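Side-chain contacts in mitochondrial dynamics protein MID49 (Mus musculus, PDB 4WOY), which recruits the fission dynamin-related protein 1 to the mitochondrial outer membrane, regulates its GTPase activity and is required for mitochondrial fission: residues Arg216-Ala219 and Leu220-Asp224; Ala266-Glu269 and Glu270-Gly273. The protein carries 1 engineered substitution. One frame throughout, in Å; residues are numbered along the deposited sequence.

Contact 1 of 2, residues Arg216-Ala219 and Leu220-Asp224; sequences RLRA and LDDQD
Leu220 lays its CD2 methyl over the centre of one face of the Arg216 guanidinium, one helical turn back, with CD2 3.9 Å from Arg216 CZ. The arginine reaches this place because CG stands anti to the backbone N (chi1 -176°) and the chain then bends at chi2 (52°), turning its flat end along the helix. NE meanwhile forms a salt bridge with Glu262, so an ionic partner and an apolar cover together restrict the group. Underneath, Leu220 N donates to Arg216 O at 2.9 Å, and Asp221 N to Leu217 O at 3.1 Å, the i to i+4 bonds of an alpha-helix. Leu217 and Leu220 are buried on this packed side.

The solvent side is looser. Arg218 and Asp222 run side by side, yet Arg218 NE stays 5.6 Å from Asp222 OD2; the aliphatic CG of Arg218 is what approaches the carboxylate, 3.9 Å from OD2. Opposite charges at that separation would give at most a modest attraction.

The whole contact lies toward the C-terminal part of helix 210-224. Leu217 packs against helices 228-241 and 250-261, while Asp221 forms salt bridges with Arg228 and Arg229 at the start of helix 228-241.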
loop_
_atom_site.group_PDB
_atom_site.type_symbol
_atom_site.label_atom_id
_atom_site.label_comp_id
_atom_site.label_asym_id
_atom_site.label_seq_id
_atom_site.Cartn_x
_atom_site.Cartn_y
_atom_site.Cartn_z
ATOM N N ARG A 216 11.132 -4.135 -8.036
ATOM C CA ARG A 216 11.158 -4.829 -9.314
ATOM C C ARG A 216 10.925 -3.854 -10.485
ATOM O O ARG A 216 11.644 -3.865 -11.481
ATOM C CB ARG A 216 10.105 -5.942 -9.323
ATOM C CG ARG A 216 10.100 -6.795 -10.582
ATOM C CD ARG A 216 11.497 -7.325 -10.874
ATOM N NE ARG A 216 11.531 -8.220 -12.026
ATOM C CZ ARG A 216 12.645 -8.569 -12.675
ATOM N NH1 ARG A 216 13.827 -8.094 -12.293
ATOM N NH2 ARG A 216 12.580 -9.400 -13.711
ATOM N N LEU A 217 9.924 -2.996 -10.333
ATOM C CA LEU A 217 9.588 -2.014 -11.344
ATOM C C LEU A 217 10.714 -1.011 -11.538
ATOM O O LEU A 217 11.017 -0.627 -12.667
ATOM C CB LEU A 217 8.297 -1.283 -10.968
ATOM C CG LEU A 217 7.083 -2.172 -11.187
ATOM C CD1 LEU A 217 5.824 -1.492 -10.723
ATOM C CD2 LEU A 217 6.998 -2.585 -12.656
ATOM N N ARG A 218 11.310 -0.572 -10.434
ATOM C CA ARG A 218 12.458 0.304 -10.492
ATOM C C ARG A 218 13.623 -0.416 -11.161
ATOM O O ARG A 218 14.313 0.157 -11.990
ATOM C CB ARG A 218 12.860 0.776 -9.098
ATOM C CG ARG A 218 14.177 1.550 -9.098
ATOM C CD ARG A 218 14.425 2.303 -7.806
ATOM N NE ARG A 218 13.288 3.130 -7.412
ATOM C CZ ARG A 218 12.500 2.865 -6.374
ATOM N NH1 ARG A 218 12.729 1.790 -5.621
ATOM N NH2 ARG A 218 11.487 3.678 -6.088
ATOM N N ALA A 219 13.810 -1.688 -10.822
ATOM C CA ALA A 219 14.907 -2.473 -11.393
ATOM C C ALA A 219 14.780 -2.591 -12.901
ATOM O O ALA A 219 15.757 -2.407 -13.638
ATOM C CB ALA A 219 14.952 -3.828 -10.779
ATOM N N LEU A 220 13.568 -2.898 -13.351
ATOM C CA LEU A 220 13.288 -3.050 -14.770
ATOM C C LEU A 220 13.472 -1.755 -15.550
ATOM O O LEU A 220 14.036 -1.763 -16.636
ATOM C CB LEU A 220 11.862 -3.565 -14.980
ATOM C CG LEU A 220 11.562 -5.000 -14.568
ATOM C CD1 LEU A 220 10.061 -5.258 -14.558
ATOM C CD2 LEU A 220 12.270 -5.949 -15.511
ATOM N N ASP A 221 12.987 -0.648 -15.003
ATOM C CA ASP A 221 13.053 0.627 -15.710
ATOM C C ASP A 221 14.472 1.159 -15.798
ATOM O O ASP A 221 14.833 1.822 -16.766
ATOM C CB ASP A 221 12.155 1.666 -15.040
ATOM C CG ASP A 221 10.725 1.623 -15.553
ATOM O OD1 ASP A 221 10.458 0.920 -16.559
ATOM O OD2 ASP A 221 9.869 2.293 -14.935
ATOM N N ASP A 222 15.262 0.892 -14.766
ATOM C CA ASP A 222 16.607 1.438 -14.687
ATOM C C ASP A 222 17.529 0.848 -15.755
ATOM O O ASP A 222 18.475 1.504 -16.183
ATOM C CB ASP A 222 17.189 1.210 -13.298
ATOM C CG ASP A 222 16.697 2.224 -12.290
ATOM O OD1 ASP A 222 15.647 2.858 -12.542
ATOM O OD2 ASP A 222 17.337 2.372 -11.230
ATOM N N GLN A 223 17.252 -0.382 -16.182
ATOM C CA GLN A 223 18.072 -1.039 -17.202
ATOM C C GLN A 223 17.776 -0.641 -18.664
ATOM O O GLN A 223 18.621 -0.886 -19.530
ATOM C CB GLN A 223 17.994 -2.561 -17.055
ATOM C CG GLN A 223 16.652 -3.184 -17.311
ATOM C CD GLN A 223 16.590 -4.605 -16.783
ATOM O OE1 GLN A 223 17.396 -5.003 -15.939
ATOM N NE2 GLN A 223 15.631 -5.377 -17.274
ATOM N N ASP A 224 16.590 -0.090 -18.959
ATOM C CA ASP A 224 16.277 0.380 -20.328
ATOM C C ASP A 224 15.624 1.758 -20.395
ATOM O O ASP A 224 14.970 2.089 -21.390
ATOM C CB ASP A 224 15.366 -0.610 -21.058
ATOM C CG ASP A 224 14.022 -0.805 -20.370
ATOM O OD1 ASP A 224 13.821 -0.300 -19.245
ATOM O OD2 ASP A 224 13.162 -1.477 -20.970
#

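Contact 2 of 2, residues Ala266-Glu269 and Glu270-Gly273; sequences AWTE and EALG
Ala271 N is gripped twice by a single residue, Thr268: its backbone O accepts at 3.1 Å and its side-chain OG1 at 3.2 Å. Neither bond is straight, with N-H...acceptor angles of 135° and 138°, as expected when one hydrogen is shared between two acceptors. The donor stands well above the Thr268 carbonyl plane, in the steep approach of a tight turn. Thr268 presents its hydroxyl to the turn through chi1 of 61°, which sets OG1 between the backbone N and the carbonyl carbon while CG2 lies anti to that carbon. OG1 also rests against the side of Glu270, 3.4 Å from its CB.

A second turn bond follows one residue on. Leu272 N donates to Glu269 O at 3.0 Å, much straighter than the pair at Ala271 N, although the donor again sits high above the carbonyl plane. Two successive i to i+3 bonds thus wind the chain into the helix that begins just after the N-cap residue Ala271. Glu269 O also accepts from Gln3 NE2.

The apolar part is small: the Ala266 and Ala271 methyls touch, 3.7 Å between their CB atoms, a single contact beside the turn. The extended Glu269 side chain carries OE1 to a salt bridge with Arg230.

This loop joins helix 250-261 to helix 272-288 in the Mab-21 HhH/H2TH-like region. Arg230 belongs to helix 228-241, against which Leu272 and Trp267 also pack.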
loop_
_atom_site.group_PDB
_atom_site.type_symbol
_atom_site.label_atom_id
_atom_site.label_comp_id
_atom_site.label_asym_id
_atom_site.label_seq_id
_atom_site.Cartn_x
_atom_site.Cartn_y
_atom_site.Cartn_z
ATOM N N ALA A 266 8.902 -3.025 -26.041
ATOM C CA ALA A 266 9.199 -1.589 -26.007
ATOM C C ALA A 266 8.563 -0.861 -24.817
ATOM O O ALA A 266 7.341 -0.845 -24.652
ATOM C CB ALA A 266 8.775 -0.936 -27.308
ATOM N N TRP A 267 9.412 -0.255 -23.995
ATOM C CA TRP A 267 8.997 0.489 -22.805
ATOM C C TRP A 267 9.492 1.941 -22.843
ATOM O O TRP A 267 9.687 2.576 -21.807
ATOM C CB TRP A 267 9.457 -0.236 -21.535
ATOM C CG TRP A 267 8.536 -1.368 -21.173
ATOM C CD1 TRP A 267 8.773 -2.714 -21.295
ATOM C CD2 TRP A 267 7.234 -1.243 -20.576
ATOM N NE1 TRP A 267 7.681 -3.425 -20.838
ATOM C CE2 TRP A 267 6.729 -2.547 -20.391
ATOM C CE3 TRP A 267 6.445 -0.148 -20.188
ATOM C CZ2 TRP A 267 5.479 -2.786 -19.840
ATOM C CZ3 TRP A 267 5.208 -0.381 -19.643
ATOM C CH2 TRP A 267 4.731 -1.694 -19.472
ATOM N N THR A 268 9.665 2.453 -24.057
ATOM C CA THR A 268 9.974 3.854 -24.271
ATOM C C THR A 268 8.719 4.686 -24.118
ATOM O O THR A 268 7.603 4.157 -24.127
ATOM C CB THR A 268 10.516 4.119 -25.687
ATOM O OG1 THR A 268 9.513 3.730 -26.629
ATOM C CG2 THR A 268 11.817 3.351 -25.974
ATOM N N GLU A 269 8.899 5.996 -24.001
ATOM C CA GLU A 269 7.771 6.918 -23.987
ATOM C C GLU A 269 7.009 6.809 -25.310
ATOM O O GLU A 269 5.784 6.929 -25.367
ATOM C CB GLU A 269 8.260 8.347 -23.743
ATOM C CG GLU A 269 7.140 9.352 -23.565
ATOM C CD GLU A 269 7.624 10.772 -23.540
ATOM O OE1 GLU A 269 7.827 11.304 -22.423
ATOM O OE2 GLU A 269 7.822 11.350 -24.629
ATOM N N GLU A 270 7.755 6.539 -26.369
ATOM C CA GLU A 270 7.191 6.429 -27.697
ATOM C C GLU A 270 6.127 5.333 -27.747
ATOM O O GLU A 270 5.110 5.469 -28.445
ATOM C CB GLU A 270 8.311 6.157 -28.700
ATOM C CG GLU A 270 7.854 6.000 -30.127
ATOM C CD GLU A 270 9.009 5.798 -31.083
ATOM O OE1 GLU A 270 8.742 5.473 -32.254
ATOM O OE2 GLU A 270 10.180 5.966 -30.669
ATOM N N ALA A 271 6.365 4.262 -26.989
ATOM C CA ALA A 271 5.472 3.100 -26.964
ATOM C C ALA A 271 4.533 3.116 -25.773
ATOM O O ALA A 271 3.819 2.149 -25.540
ATOM C CB ALA A 271 6.290 1.800 -26.955
ATOM N N LEU A 272 4.531 4.210 -25.018
ATOM C CA LEU A 272 3.715 4.294 -23.814
ATOM C C LEU A 272 2.228 4.138 -24.116
ATOM O O LEU A 272 1.494 3.511 -23.359
ATOM C CB LEU A 272 3.958 5.617 -23.107
ATOM C CG LEU A 272 3.462 5.728 -21.667
ATOM C CD1 LEU A 272 3.755 4.484 -20.865
ATOM C CD2 LEU A 272 4.080 6.953 -21.006
ATOM N N GLY A 273 1.797 4.712 -25.233
ATOM C CA GLY A 273 0.412 4.617 -25.646
ATOM C C GLY A 273 -0.014 3.187 -25.926
ATOM O O GLY A 273 -1.104 2.773 -25.543
#

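Contacts 1 and 2 have centres about 14 Å apart, on the same side of the chain's centre, and follow one another in sequence. They meet directly by packing, Asp224 OD2 lying 3.9 Å from Trp267 CB. Helix 228-241 is their shared neighbour, and its Arg228 bridges the two: it forms a salt bridge with Asp224 of contact 1 and a cation-pi interaction with Trp267 of contact 2. One contact thus lies toward the C-terminal part of a helix and the other at the start of one, both packed on the same third helix. Both are local packing in the helical region, in the part of the protein predicted to face the cytoplasm.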